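Local coordinates for protein glucosamine-6-phosphate deaminase (Thermotoga maritima, PDB 1J5X) that is a SIS-domain protein of alpha/beta fold, with two parallel sheets flanked by helices, at residues Y72-V77 against F173-I178; S221-V226 against W305-L310; N33-L38 against I167-M172; S62-A67 against T82-A87. All blocks are in the same frame, centred on the assembly; numbering follows the deposited sequence.

Contact 1: Y72-V77 against F173-I178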
loop_
_atom_site.group_PDB
_atom_site.type_symbol
_atom_site.label_atom_id
_atom_site.label_comp_id
_atom_site.label_asym_id
_atom_site.label_seq_id
_atom_site.Cartn_x
_atom_site.Cartn_y
_atom_site.Cartn_z
ATOM N N TYR A 72 6.638 8.781 -2.481
ATOM C CA TYR A 72 5.927 10.057 -2.780
ATOM C C TYR A 72 5.885 10.906 -1.502
ATOM O O TYR A 72 6.150 12.118 -1.513
ATOM C CB TYR A 72 4.458 9.868 -3.174
ATOM C CG TYR A 72 4.166 9.395 -4.578
ATOM C CD1 TYR A 72 4.205 10.272 -5.646
ATOM C CD2 TYR A 72 3.817 8.084 -4.820
ATOM C CE1 TYR A 72 3.907 9.849 -6.941
ATOM C CE2 TYR A 72 3.515 7.649 -6.068
ATOM C CZ TYR A 72 3.558 8.530 -7.139
ATOM O OH TYR A 72 3.234 8.094 -8.402
ATOM N N TYR A 73 5.487 10.287 -0.389
ATOM C CA TYR A 73 5.364 11.037 0.860
ATOM C C TYR A 73 6.678 11.633 1.356
ATOM O O TYR A 73 6.723 12.779 1.863
ATOM C CB TYR A 73 4.738 10.154 1.932
ATOM C CG TYR A 73 4.151 10.933 3.097
ATOM C CD1 TYR A 73 3.005 11.710 2.935
ATOM C CD2 TYR A 73 4.764 10.924 4.339
ATOM C CE1 TYR A 73 2.483 12.470 3.989
ATOM C CE2 TYR A 73 4.249 11.665 5.404
ATOM C CZ TYR A 73 3.113 12.450 5.232
ATOM O OH TYR A 73 2.641 13.253 6.249
ATOM N N PHE A 74 7.748 10.857 1.284
ATOM C CA PHE A 74 9.061 11.389 1.688
ATOM C C PHE A 74 9.493 12.601 0.876
ATOM O O PHE A 74 9.993 13.601 1.427
ATOM C CB PHE A 74 10.163 10.337 1.553
ATOM C CG PHE A 74 10.468 9.674 2.843
ATOM C CD1 PHE A 74 9.496 8.911 3.478
ATOM C CD2 PHE A 74 11.746 9.778 3.416
ATOM C CE1 PHE A 74 9.783 8.255 4.659
ATOM C CE2 PHE A 74 12.050 9.126 4.609
ATOM C CZ PHE A 74 11.080 8.368 5.231
ATOM N N GLU A 75 9.316 12.519 -0.428
ATOM C CA GLU A 75 9.665 13.647 -1.275
ATOM C C GLU A 75 8.757 14.828 -0.897
ATOM O O GLU A 75 9.217 15.974 -0.842
ATOM C CB GLU A 75 9.423 13.333 -2.751
ATOM C CG GLU A 75 9.762 14.507 -3.635
ATOM C CD GLU A 75 9.673 14.237 -5.165
ATOM O OE1 GLU A 75 8.808 13.463 -5.622
ATOM O OE2 GLU A 75 10.473 14.845 -5.908
ATOM N N ARG A 76 7.500 14.547 -0.640
ATOM C CA ARG A 76 6.525 15.608 -0.301
ATOM C C ARG A 76 6.863 16.318 1.019
ATOM O O ARG A 76 6.879 17.567 1.110
ATOM C CB ARG A 76 5.109 15.004 -0.191
ATOM C CG ARG A 76 3.994 16.047 0.085
ATOM C CD ARG A 76 2.602 15.456 0.209
ATOM N NE ARG A 76 2.190 14.664 -0.967
ATOM C CZ ARG A 76 1.813 15.173 -2.136
ATOM N NH1 ARG A 76 1.788 16.506 -2.319
ATOM N NH2 ARG A 76 1.462 14.363 -3.151
ATOM N N VAL A 77 7.121 15.550 2.057
ATOM C CA VAL A 77 7.374 16.199 3.337
ATOM C C VAL A 77 8.803 16.536 3.648
ATOM O O VAL A 77 9.049 17.491 4.420
ATOM C CB VAL A 77 6.756 15.417 4.542
ATOM C CG1 VAL A 77 5.273 15.106 4.267
ATOM C CG2 VAL A 77 7.539 14.154 4.818
ATOM N N PHE A 173 4.943 8.665 9.562
ATOM C CA PHE A 173 5.154 9.339 10.861
ATOM C C PHE A 173 6.614 9.706 11.062
ATOM O O PHE A 173 6.958 10.839 11.473
ATOM C CB PHE A 173 4.576 8.421 11.978
ATOM C CG PHE A 173 4.677 8.987 13.383
ATOM C CD1 PHE A 173 5.864 8.914 14.088
ATOM C CD2 PHE A 173 3.577 9.549 13.985
ATOM C CE1 PHE A 173 5.968 9.390 15.398
ATOM C CE2 PHE A 173 3.671 10.040 15.333
ATOM C CZ PHE A 173 4.859 9.951 16.009
ATOM N N LEU A 174 7.503 8.777 10.775
ATOM C CA LEU A 174 8.945 9.034 10.876
ATOM C C LEU A 174 9.409 10.214 9.966
ATOM O O LEU A 174 10.257 11.070 10.345
ATOM C CB LEU A 174 9.700 7.757 10.479
ATOM C CG LEU A 174 11.234 7.767 10.501
ATOM C CD1 LEU A 174 11.828 6.387 10.451
ATOM C CD2 LEU A 174 11.696 8.439 9.301
ATOM N N ALA A 175 8.887 10.253 8.750
ATOM C CA ALA A 175 9.291 11.354 7.864
ATOM C C ALA A 175 8.869 12.706 8.452
ATOM O O ALA A 175 9.663 13.679 8.435
ATOM C CB ALA A 175 8.619 11.206 6.493
ATOM N N ASP A 176 7.638 12.774 8.946
ATOM C CA ASP A 176 7.192 14.043 9.490
ATOM C C ASP A 176 8.017 14.404 10.730
ATOM O O ASP A 176 8.351 15.577 10.948
ATOM C CB ASP A 176 5.728 14.006 9.827
ATOM C CG ASP A 176 4.845 14.135 8.584
ATOM O OD1 ASP A 176 5.129 15.048 7.743
ATOM O OD2 ASP A 176 3.878 13.360 8.438
ATOM N N LYS A 177 8.336 13.414 11.559
ATOM C CA LYS A 177 9.159 13.736 12.750
ATOM C C LYS A 177 10.515 14.278 12.328
ATOM O O LYS A 177 11.061 15.237 12.944
ATOM C CB LYS A 177 9.361 12.483 13.663
ATOM C CG LYS A 177 8.163 12.074 14.442
ATOM C CD LYS A 177 7.733 13.247 15.392
ATOM C CE LYS A 177 6.701 12.765 16.429
ATOM N NZ LYS A 177 6.115 13.902 17.285
ATOM N N ILE A 178 11.098 13.713 11.283
ATOM C CA ILE A 178 12.407 14.186 10.840
ATOM C C ILE A 178 12.290 15.632 10.299
ATOM O O ILE A 178 13.179 16.468 10.542
ATOM C CB ILE A 178 12.984 13.273 9.773
ATOM C CG1 ILE A 178 13.381 11.961 10.458
ATOM C CG2 ILE A 178 14.179 13.922 9.047
ATOM C CD1 ILE A 178 13.866 10.895 9.538
#

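Contact 2: S221-V226 against W305-L310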
loop_
_atom_site.group_PDB
_atom_site.type_symbol
_atom_site.label_atom_id
_atom_site.label_comp_id
_atom_site.label_asym_id
_atom_site.label_seq_id
_atom_site.Cartn_x
_atom_site.Cartn_y
_atom_site.Cartn_z
ATOM N N SER A 221 -0.820 10.262 -6.936
ATOM C CA SER A 221 0.370 10.317 -6.105
ATOM C C SER A 221 0.372 9.219 -5.055
ATOM O O SER A 221 0.325 8.062 -5.439
ATOM C CB SER A 221 0.446 11.705 -5.441
ATOM O OG SER A 221 0.363 12.694 -6.446
ATOM N N GLU A 222 0.486 9.556 -3.763
ATOM C CA GLU A 222 0.438 8.494 -2.748
ATOM C C GLU A 222 -0.804 7.588 -2.929
ATOM O O GLU A 222 -0.701 6.359 -2.665
ATOM C CB GLU A 222 0.353 9.029 -1.328
ATOM C CG GLU A 222 1.631 9.634 -0.805
ATOM C CD GLU A 222 1.768 11.162 -1.224
ATOM O OE1 GLU A 222 1.284 11.558 -2.299
ATOM O OE2 GLU A 222 2.420 11.936 -0.491
ATOM N N PHE A 223 -1.931 8.170 -3.353
ATOM C CA PHE A 223 -3.163 7.355 -3.529
ATOM C C PHE A 223 -3.119 6.444 -4.751
ATOM O O PHE A 223 -3.958 5.542 -4.878
ATOM C CB PHE A 223 -4.384 8.250 -3.556
ATOM C CG PHE A 223 -4.646 8.940 -2.225
ATOM C CD1 PHE A 223 -3.823 8.670 -1.090
ATOM C CD2 PHE A 223 -5.686 9.864 -2.136
ATOM C CE1 PHE A 223 -4.027 9.299 0.139
ATOM C CE2 PHE A 223 -5.919 10.527 -0.925
ATOM C CZ PHE A 223 -5.087 10.245 0.229
ATOM N N PHE A 224 -2.193 6.718 -5.674
ATOM C CA PHE A 224 -1.961 5.812 -6.819
ATOM C C PHE A 224 -1.244 4.589 -6.229
ATOM O O PHE A 224 -1.569 3.460 -6.577
ATOM C CB PHE A 224 -1.033 6.430 -7.877
ATOM C CG PHE A 224 -0.653 5.454 -8.947
ATOM C CD1 PHE A 224 -1.631 4.872 -9.742
ATOM C CD2 PHE A 224 0.675 5.043 -9.070
ATOM C CE1 PHE A 224 -1.316 3.866 -10.653
ATOM C CE2 PHE A 224 1.016 4.025 -10.004
ATOM C CZ PHE A 224 0.011 3.438 -10.777
ATOM N N GLY A 225 -0.247 4.811 -5.367
ATOM C CA GLY A 225 0.425 3.677 -4.726
ATOM C C GLY A 225 -0.612 2.832 -3.953
ATOM O O GLY A 225 -0.586 1.589 -3.965
ATOM N N VAL A 226 -1.547 3.521 -3.266
ATOM C CA VAL A 226 -2.596 2.810 -2.510
ATOM C C VAL A 226 -3.423 2.008 -3.524
ATOM O O VAL A 226 -3.856 0.890 -3.219
ATOM C CB VAL A 226 -3.556 3.816 -1.800
ATOM C CG1 VAL A 226 -4.820 3.114 -1.313
ATOM C CG2 VAL A 226 -2.819 4.473 -0.600
ATOM N N TRP A 305 -3.167 13.492 2.514
ATOM C CA TRP A 305 -2.217 12.395 2.194
ATOM C C TRP A 305 -1.925 11.457 3.352
ATOM O O TRP A 305 -1.626 10.285 3.113
ATOM C CB TRP A 305 -0.881 12.949 1.688
ATOM C CG TRP A 305 -1.082 13.851 0.461
ATOM C CD1 TRP A 305 -0.778 15.194 0.366
ATOM C CD2 TRP A 305 -1.579 13.456 -0.822
ATOM N NE1 TRP A 305 -1.047 15.657 -0.913
ATOM C CE2 TRP A 305 -1.540 14.612 -1.665
ATOM C CE3 TRP A 305 -2.062 12.248 -1.355
ATOM C CZ2 TRP A 305 -1.956 14.579 -3.017
ATOM C CZ3 TRP A 305 -2.484 12.229 -2.699
ATOM C CH2 TRP A 305 -2.417 13.401 -3.517
ATOM N N LYS A 306 -1.988 11.974 4.581
ATOM C CA LYS A 306 -1.717 11.142 5.759
ATOM C C LYS A 306 -2.671 9.936 5.862
ATOM O O LYS A 306 -2.344 8.956 6.524
ATOM C CB LYS A 306 -1.846 11.976 7.062
ATOM C CG LYS A 306 -0.625 12.895 7.358
ATOM C CD LYS A 306 -0.810 13.538 8.779
ATOM C CE LYS A 306 0.158 14.748 8.969
ATOM N NZ LYS A 306 0.053 15.776 7.913
ATOM N N SER A 307 -3.856 10.010 5.260
ATOM C CA SER A 307 -4.791 8.882 5.367
ATOM C C SER A 307 -4.316 7.663 4.510
ATOM O O SER A 307 -4.987 6.633 4.507
ATOM C CB SER A 307 -6.201 9.297 4.859
ATOM O OG SER A 307 -6.110 9.704 3.497
ATOM N N ALA A 308 -3.225 7.809 3.777
ATOM C CA ALA A 308 -2.749 6.728 2.908
ATOM C C ALA A 308 -2.614 5.403 3.638
ATOM O O ALA A 308 -2.951 4.369 3.039
ATOM C CB ALA A 308 -1.409 7.095 2.228
ATOM N N PHE A 309 -2.195 5.431 4.913
ATOM C CA PHE A 309 -1.999 4.177 5.636
ATOM C C PHE A 309 -3.297 3.393 5.957
ATOM O O PHE A 309 -3.254 2.212 6.368
ATOM C CB PHE A 309 -1.160 4.409 6.874
ATOM C CG PHE A 309 -1.914 5.061 8.006
ATOM C CD1 PHE A 309 -1.990 6.461 8.082
ATOM C CD2 PHE A 309 -2.581 4.280 8.980
ATOM C CE1 PHE A 309 -2.726 7.057 9.118
ATOM C CE2 PHE A 309 -3.305 4.857 10.002
ATOM C CZ PHE A 309 -3.389 6.262 10.086
ATOM N N LEU A 310 -4.453 4.029 5.799
ATOM C CA LEU A 310 -5.710 3.335 5.995
ATOM C C LEU A 310 -6.384 3.010 4.652
ATOM O O LEU A 310 -7.320 2.214 4.600
ATOM C CB LEU A 310 -6.696 4.229 6.720
ATOM C CG LEU A 310 -6.439 4.655 8.168
ATOM C CD1 LEU A 310 -7.528 5.683 8.596
ATOM C CD2 LEU A 310 -6.540 3.395 9.068
#

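Contact 3: N33-L38 against I167-M172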
loop_
_atom_site.group_PDB
_atom_site.type_symbol
_atom_site.label_atom_id
_atom_site.label_comp_id
_atom_site.label_asym_id
_atom_site.label_seq_id
_atom_site.Cartn_x
_atom_site.Cartn_y
_atom_site.Cartn_z
ATOM N N ASN A 33 2.546 1.770 21.025
ATOM C CA ASN A 33 3.723 1.131 21.564
ATOM C C ASN A 33 4.974 1.190 20.713
ATOM O O ASN A 33 6.087 1.196 21.241
ATOM C CB ASN A 33 3.363 -0.299 21.935
ATOM C CG ASN A 33 2.475 -0.339 23.133
ATOM O OD1 ASN A 33 3.094 -0.380 24.309
ATOM N ND2 ASN A 33 1.245 -0.281 23.028
ATOM N N PHE A 34 4.812 1.237 19.397
ATOM C CA PHE A 34 5.967 1.261 18.530
ATOM C C PHE A 34 6.129 2.618 17.788
ATOM O O PHE A 34 7.191 3.202 17.796
ATOM C CB PHE A 34 5.848 0.148 17.448
ATOM C CG PHE A 34 6.976 0.142 16.460
ATOM C CD1 PHE A 34 8.218 -0.421 16.804
ATOM C CD2 PHE A 34 6.799 0.635 15.172
ATOM C CE1 PHE A 34 9.262 -0.498 15.865
ATOM C CE2 PHE A 34 7.810 0.567 14.230
ATOM C CZ PHE A 34 9.055 0.001 14.557
ATOM N N VAL A 35 5.071 3.077 17.136
ATOM C CA VAL A 35 5.216 4.320 16.336
ATOM C C VAL A 35 5.590 5.551 17.194
ATOM O O VAL A 35 6.594 6.232 16.926
ATOM C CB VAL A 35 3.942 4.570 15.491
ATOM C CG1 VAL A 35 4.165 5.829 14.609
ATOM C CG2 VAL A 35 3.731 3.406 14.505
ATOM N N LEU A 36 4.783 5.823 18.204
ATOM C CA LEU A 36 5.039 6.944 19.091
ATOM C C LEU A 36 6.374 6.899 19.781
ATOM O O LEU A 36 6.765 7.886 20.352
ATOM C CB LEU A 36 3.988 7.010 20.171
ATOM C CG LEU A 36 2.633 7.382 19.635
ATOM C CD1 LEU A 36 1.703 7.512 20.838
ATOM C CD2 LEU A 36 2.741 8.737 18.849
ATOM N N ASN A 37 7.081 5.768 19.757
ATOM C CA ASN A 37 8.381 5.720 20.449
ATOM C C ASN A 37 9.552 5.759 19.482
ATOM O O ASN A 37 10.726 5.793 19.882
ATOM C CB ASN A 37 8.461 4.479 21.377
ATOM C CG ASN A 37 7.503 4.579 22.579
ATOM O OD1 ASN A 37 7.602 5.695 23.319
ATOM N ND2 ASN A 37 6.676 3.677 22.834
ATOM N N LEU A 38 9.218 5.786 18.197
ATOM C CA LEU A 38 10.196 5.789 17.126
ATOM C C LEU A 38 11.225 6.936 17.178
ATOM O O LEU A 38 12.384 6.733 16.823
ATOM C CB LEU A 38 9.439 5.786 15.792
ATOM C CG LEU A 38 9.699 4.983 14.506
ATOM C CD1 LEU A 38 9.993 3.529 14.759
ATOM C CD2 LEU A 38 8.458 5.117 13.626
ATOM N N ILE A 167 3.449 -0.556 8.330
ATOM C CA ILE A 167 4.793 -0.099 8.023
ATOM C C ILE A 167 4.619 1.314 7.368
ATOM O O ILE A 167 5.390 2.228 7.661
ATOM C CB ILE A 167 5.509 -1.062 7.029
ATOM C CG1 ILE A 167 5.871 -2.389 7.799
ATOM C CG2 ILE A 167 6.834 -0.416 6.499
ATOM C CD1 ILE A 167 6.248 -3.509 6.861
ATOM N N LEU A 168 3.603 1.458 6.546
ATOM C CA LEU A 168 3.377 2.777 5.870
ATOM C C LEU A 168 3.143 3.872 6.945
ATOM O O LEU A 168 3.793 4.938 6.913
ATOM C CB LEU A 168 2.211 2.654 4.894
ATOM C CG LEU A 168 1.894 3.950 4.115
ATOM C CD1 LEU A 168 3.174 4.469 3.424
ATOM C CD2 LEU A 168 0.766 3.718 3.131
ATOM N N LEU A 169 2.269 3.575 7.878
ATOM C CA LEU A 169 2.006 4.515 8.967
ATOM C C LEU A 169 3.299 4.868 9.660
ATOM O O LEU A 169 3.605 6.054 9.937
ATOM C CB LEU A 169 1.071 3.883 9.963
ATOM C CG LEU A 169 1.019 4.537 11.344
ATOM C CD1 LEU A 169 0.442 5.969 11.170
ATOM C CD2 LEU A 169 0.067 3.745 12.226
ATOM N N SER A 170 4.097 3.854 9.985
ATOM C CA SER A 170 5.342 4.140 10.686
ATOM C C SER A 170 6.325 5.036 9.927
ATOM O O SER A 170 6.941 5.946 10.526
ATOM C CB SER A 170 6.101 2.812 11.048
ATOM O OG SER A 170 5.231 1.924 11.737
ATOM N N LEU A 171 6.500 4.790 8.633
ATOM C CA LEU A 171 7.458 5.551 7.865
ATOM C C LEU A 171 6.879 6.944 7.573
ATOM O O LEU A 171 7.658 7.845 7.516
ATOM C CB LEU A 171 7.840 4.835 6.548
ATOM C CG LEU A 171 8.459 3.440 6.757
ATOM C CD1 LEU A 171 8.825 2.810 5.393
ATOM C CD2 LEU A 171 9.639 3.564 7.653
HETATM N N MSE A 172 5.562 7.085 7.385
HETATM C CA MSE A 172 5.018 8.458 7.147
HETATM C C MSE A 172 5.281 9.263 8.424
HETATM O O MSE A 172 5.760 10.410 8.403
HETATM C CB MSE A 172 3.540 8.377 6.875
HETATM C CG MSE A 172 3.272 7.753 5.534
HETATM SE SE MSE A 172 1.354 7.651 5.170
HETATM C CE MSE A 172 1.025 9.518 4.657
#

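Contact 4: S62-A67 against T82-A87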
loop_
_atom_site.group_PDB
_atom_site.type_symbol
_atom_site.label_atom_id
_atom_site.label_comp_id
_atom_site.label_asym_id
_atom_site.label_seq_id
_atom_site.Cartn_x
_atom_site.Cartn_y
_atom_site.Cartn_z
ATOM N N SER A 62 3.741 -6.378 -3.101
ATOM C CA SER A 62 3.158 -5.411 -2.138
ATOM C C SER A 62 4.215 -4.524 -1.530
ATOM O O SER A 62 3.913 -3.356 -1.190
ATOM C CB SER A 62 2.434 -6.100 -0.951
ATOM O OG SER A 62 1.492 -6.972 -1.487
ATOM N N SER A 63 5.443 -5.047 -1.353
ATOM C CA SER A 63 6.490 -4.221 -0.737
ATOM C C SER A 63 7.016 -3.159 -1.738
ATOM O O SER A 63 7.583 -2.134 -1.362
ATOM C CB SER A 63 7.631 -5.081 -0.221
ATOM O OG SER A 63 7.345 -5.580 1.101
ATOM N N TYR A 64 6.856 -3.436 -3.016
ATOM C CA TYR A 64 7.240 -2.411 -3.985
ATOM C C TYR A 64 6.134 -1.387 -3.929
ATOM O O TYR A 64 6.382 -0.177 -4.040
ATOM C CB TYR A 64 7.351 -2.971 -5.423
ATOM C CG TYR A 64 7.345 -1.879 -6.484
ATOM C CD1 TYR A 64 8.464 -1.047 -6.670
ATOM C CD2 TYR A 64 6.151 -1.618 -7.206
ATOM C CE1 TYR A 64 8.422 0.063 -7.541
ATOM C CE2 TYR A 64 6.088 -0.472 -8.097
ATOM C CZ TYR A 64 7.230 0.352 -8.226
ATOM O OH TYR A 64 7.164 1.537 -8.954
ATOM N N ASN A 65 4.885 -1.843 -3.836
ATOM C CA ASN A 65 3.808 -0.841 -3.758
ATOM C C ASN A 65 3.940 0.045 -2.531
ATOM O O ASN A 65 3.586 1.250 -2.573
ATOM C CB ASN A 65 2.424 -1.523 -3.764
ATOM C CG ASN A 65 2.177 -2.274 -5.072
ATOM O OD1 ASN A 65 2.606 -1.845 -6.148
ATOM N ND2 ASN A 65 1.461 -3.374 -4.984
ATOM N N LEU A 66 4.433 -0.530 -1.440
ATOM C CA LEU A 66 4.635 0.167 -0.194
ATOM C C LEU A 66 5.763 1.198 -0.429
ATOM O O LEU A 66 5.628 2.394 -0.082
ATOM C CB LEU A 66 5.035 -0.857 0.861
ATOM C CG LEU A 66 5.346 -0.363 2.263
ATOM C CD1 LEU A 66 4.221 0.458 2.769
ATOM C CD2 LEU A 66 5.630 -1.606 3.216
ATOM N N ALA A 67 6.848 0.757 -1.067
ATOM C CA ALA A 67 8.026 1.609 -1.386
ATOM C C ALA A 67 7.586 2.790 -2.259
ATOM O O ALA A 67 7.993 3.922 -2.043
ATOM C CB ALA A 67 9.097 0.784 -2.168
ATOM N N THR A 82 13.490 11.277 -4.360
ATOM C CA THR A 82 13.283 9.823 -4.017
ATOM C C THR A 82 13.065 8.995 -5.264
ATOM O O THR A 82 12.672 9.518 -6.290
ATOM C CB THR A 82 12.051 9.597 -3.092
ATOM O OG1 THR A 82 10.830 9.941 -3.780
ATOM C CG2 THR A 82 12.190 10.447 -1.806
ATOM N N LYS A 83 13.306 7.680 -5.199
ATOM C CA LYS A 83 13.040 6.803 -6.328
ATOM C C LYS A 83 12.517 5.506 -5.672
ATOM O O LYS A 83 12.982 5.125 -4.610
ATOM C CB LYS A 83 14.300 6.417 -7.156
ATOM C CG LYS A 83 14.990 7.510 -7.912
ATOM C CD LYS A 83 16.072 6.901 -8.837
ATOM C CE LYS A 83 15.476 5.892 -9.842
ATOM N NZ LYS A 83 16.542 5.223 -10.762
ATOM N N ALA A 84 11.489 4.926 -6.264
ATOM C CA ALA A 84 10.953 3.615 -5.787
ATOM C C ALA A 84 11.371 2.699 -6.961
ATOM O O ALA A 84 11.152 3.046 -8.164
ATOM C CB ALA A 84 9.443 3.676 -5.681
ATOM N N ILE A 85 11.974 1.543 -6.639
ATOM C CA ILE A 85 12.467 0.641 -7.694
ATOM C C ILE A 85 12.142 -0.811 -7.342
ATOM O O ILE A 85 12.357 -1.230 -6.185
ATOM C CB ILE A 85 14.037 0.703 -7.787
ATOM C CG1 ILE A 85 14.494 2.190 -7.838
ATOM C CG2 ILE A 85 14.566 -0.117 -9.025
ATOM C CD1 ILE A 85 16.004 2.444 -7.596
ATOM N N PRO A 86 11.628 -1.566 -8.326
ATOM C CA PRO A 86 11.340 -2.986 -8.033
ATOM C C PRO A 86 12.710 -3.603 -7.720
ATOM O O PRO A 86 13.673 -3.320 -8.429
ATOM C CB PRO A 86 10.771 -3.528 -9.352
ATOM C CG PRO A 86 10.104 -2.291 -9.975
ATOM C CD PRO A 86 11.101 -1.171 -9.660
ATOM N N ALA A 87 12.814 -4.469 -6.702
ATOM C CA ALA A 87 14.142 -4.947 -6.344
ATOM C C ALA A 87 14.893 -5.707 -7.409
ATOM O O ALA A 87 16.126 -5.661 -7.386
ATOM C CB ALA A 87 14.149 -5.778 -5.029
HETATM O O HOH W 1 8.745 3.597 -9.324
#

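Contact 1: Y72-V77 against F173-I178
Ala-175 sets its methyl CB over one face of the Phe-74 ring, and this CH-pi contact is the apolar centre of the packing between helices 62-78 and 162-179 of the SIS domain. The methyl lies 3.9 Å from the centroid of the Phe-74 ring and only 21° off its normal, displaced toward the rim, so it rests nearest CE1. Leu-174 reaches the same ring obliquely with its CD2 branch, 4.1 Å from Phe-74 CZ. From the next turn Val-77 brings CG2 to 3.6 Å from Ala-175 CB, which leaves the small alanine lodged between phenylalanine and valine. The other branch, Val-77 CG1, lies over a face of the Tyr-73 ring and also meets Asp-176 OD1 at 3.5 Å. Here the contact turns polar. With CG anti to the backbone N (chi1 -161°), Tyr-73 extends its ring toward the facing helix, and OH donates a short bond of 2.5 Å to the syn lone pair of Asp-176 OD2. The carboxylate stands almost perpendicular to the phenol ring, while its other oxygen accepts from Asn-181 ND2, so both oxygens of this buried acid are engaged. The axes of the two short helical segments run nearly parallel (15°) and approach to 9.6 Å. Around them, Phe-186 of helix 184-205 touches both Tyr-73 and Asp-176, whereas Phe-74 meets Phe-57 of strand 54-59 edge-to-face and packs on Thr-82 of strand 81-86.

Contact 2: S221-V226 against W305-L310
Trp-305 directs the edge of its six-membered ring at the face of Phe-223, an edge-to-face pair that joins the first turn of helix 222-238 to the 3-10 turn at 305-307. The ring planes stand at 61°, and Trp-305 CE3 sits above the middle of the phenylalanine ring, 3.8 Å from its CE1. The indole is the large bump here, filling a hollow lined by three consecutive residues: Phe-223 at its edge, Ser-221 CB 3.8 Å from Trp-305 CH2, and Glu-222 over one face. The Glu-222 chain bends at chi2 (85°), which lays its carboxylate nearly flat on the indole, with OE1 3.5 Å from Trp-305 CE3. Arg-76 of helix 62-78 probably eases this placing of an acid on a pi face, since it forms a salt bridge with Glu-222 OE2 and a cation-pi contact with Trp-305. One turn on, Ala-308 is the smaller knob; its CB rests in the notch formed by Phe-223 CE1 (4.0 Å) and Val-226 CG2 (4.1 Å). Val-226 also touches the backbone there, CG2 being 3.6 Å from Ala-308 O. At the far end of the phenylalanine ring, CZ comes to 3.5 Å from the hydroxyl OG of Ser-307, which is hydrogen-bonded to Arg-311 NE.

Contact 3: N33-L38 against I167-M172
Val-35 and Ser-170 bring two backbones close together, their CA atoms 5.7 Å apart, where the C-terminal end of helix 27-35 runs into a type I beta turn (Val-35 to Leu-38) and meets the middle of helix 162-179. The small serine side chain is consistent with this close approach. Phe-34, Val-35 and Leu-38 reach it by different routes. Val-35 places CG1 trans to its main-chain nitrogen (chi1 -177°), which leaves CG2 to do the touching: 3.5 Å from Ser-170 OG and 4.3 Å from Leu-169 CG. Phe-34, with its CG opposite the backbone N (chi1 177°), presents an edge, so that the serine hydroxyl lies near the ring plane, 3.8 Å from CE2. Leu-38 departs from a staggered rotamer, with chi1 at -137°, and brings CD2 to 3.5 Å from the backbone Ser-170 O. The neighbours across the contact offer the hydroxyl only carbon; Ser-170 OG bonds back to Met-166 O of its own helix. Phe-30 and Phe-151 extend the aromatic surround of Phe-34. The turn is tied back to the helix by a nearly straight bond of 3.0 Å from Asn-37 ND2 to Asn-33 O, with the donor well above the carbonyl plane.

Contact 4: S62-A67 against T82-A87
Tyr-64 covers Pro-86 with one face of its ring, joining the start of helix 62-78 to the end of strand 81-86 within the beta-alpha-beta crossover of strand 54-59, helix 62-78 and strand 81-86. Pro-86 CG makes the CH-pi contact, 4.1 Å from the centroid of the Tyr-64 ring and 25° off its normal, displaced toward the rim; CD is closer to a single ring atom, 3.6 Å from Tyr-64 CE1. The two side chains lie side by side and point the same way. A chi1 of 163° swings the tyrosine ring away from the backbone N and holds it out across the strand's end, its CD1-CE1 side against the main chain: CD1 is 3.7 Å from Ile-85 C, and CE1 is 4.0 Å from Ala-84 C. The Ala-84 methyl touches the ring too and also packs against the helix backbone, its CB 3.9 Å from Ala-67 O. With alanines at 67 and 84 facing each other, the axes of the two short segments approach to 7.9 Å, running antiparallel (171°).

Behind this shell, the strand is held in the sheet by backbone bonds of Lys-83 and Ile-85 to strand 54-59, and Ala-67 rests on Phe-57 of the same strand. Near the start of strand 81-86, Thr-82 OG1 is tied to Ser-71 O of the helix. The helix is fixed on another side by Asn-65 ND2, which bonds to Glu-229 OE1 of helix 222-238. No direct hydrogen bond spans the contact, but one water, near the plane of the Tyr-64 ring, lies 2.6 Å from Tyr-64 OH and donates to Ala-84 O at 2.7 Å.

Contacts 1, 2 and 3 are buried, whereas contact 4 is partly open at an edge strand of its sheet. Helix 62-78 serves contacts 1 and 4, and helix 162-179 serves contacts 1 and 3, so these two helices connect three of the four. Contact 2 lies closest to the chain centre and is joined to contact 1 through Arg-76. Selenomethionine Met-172 packs against both Tyr-73 and Trp-305. The chemistry follows position: a direct tyrosine-aspartate bond between buried helices, an edge-to-face aromatic pair with a carboxylate over the indole nearest the centre, mainly apolar contact beside a serine, and a water bridge at the sheet edge.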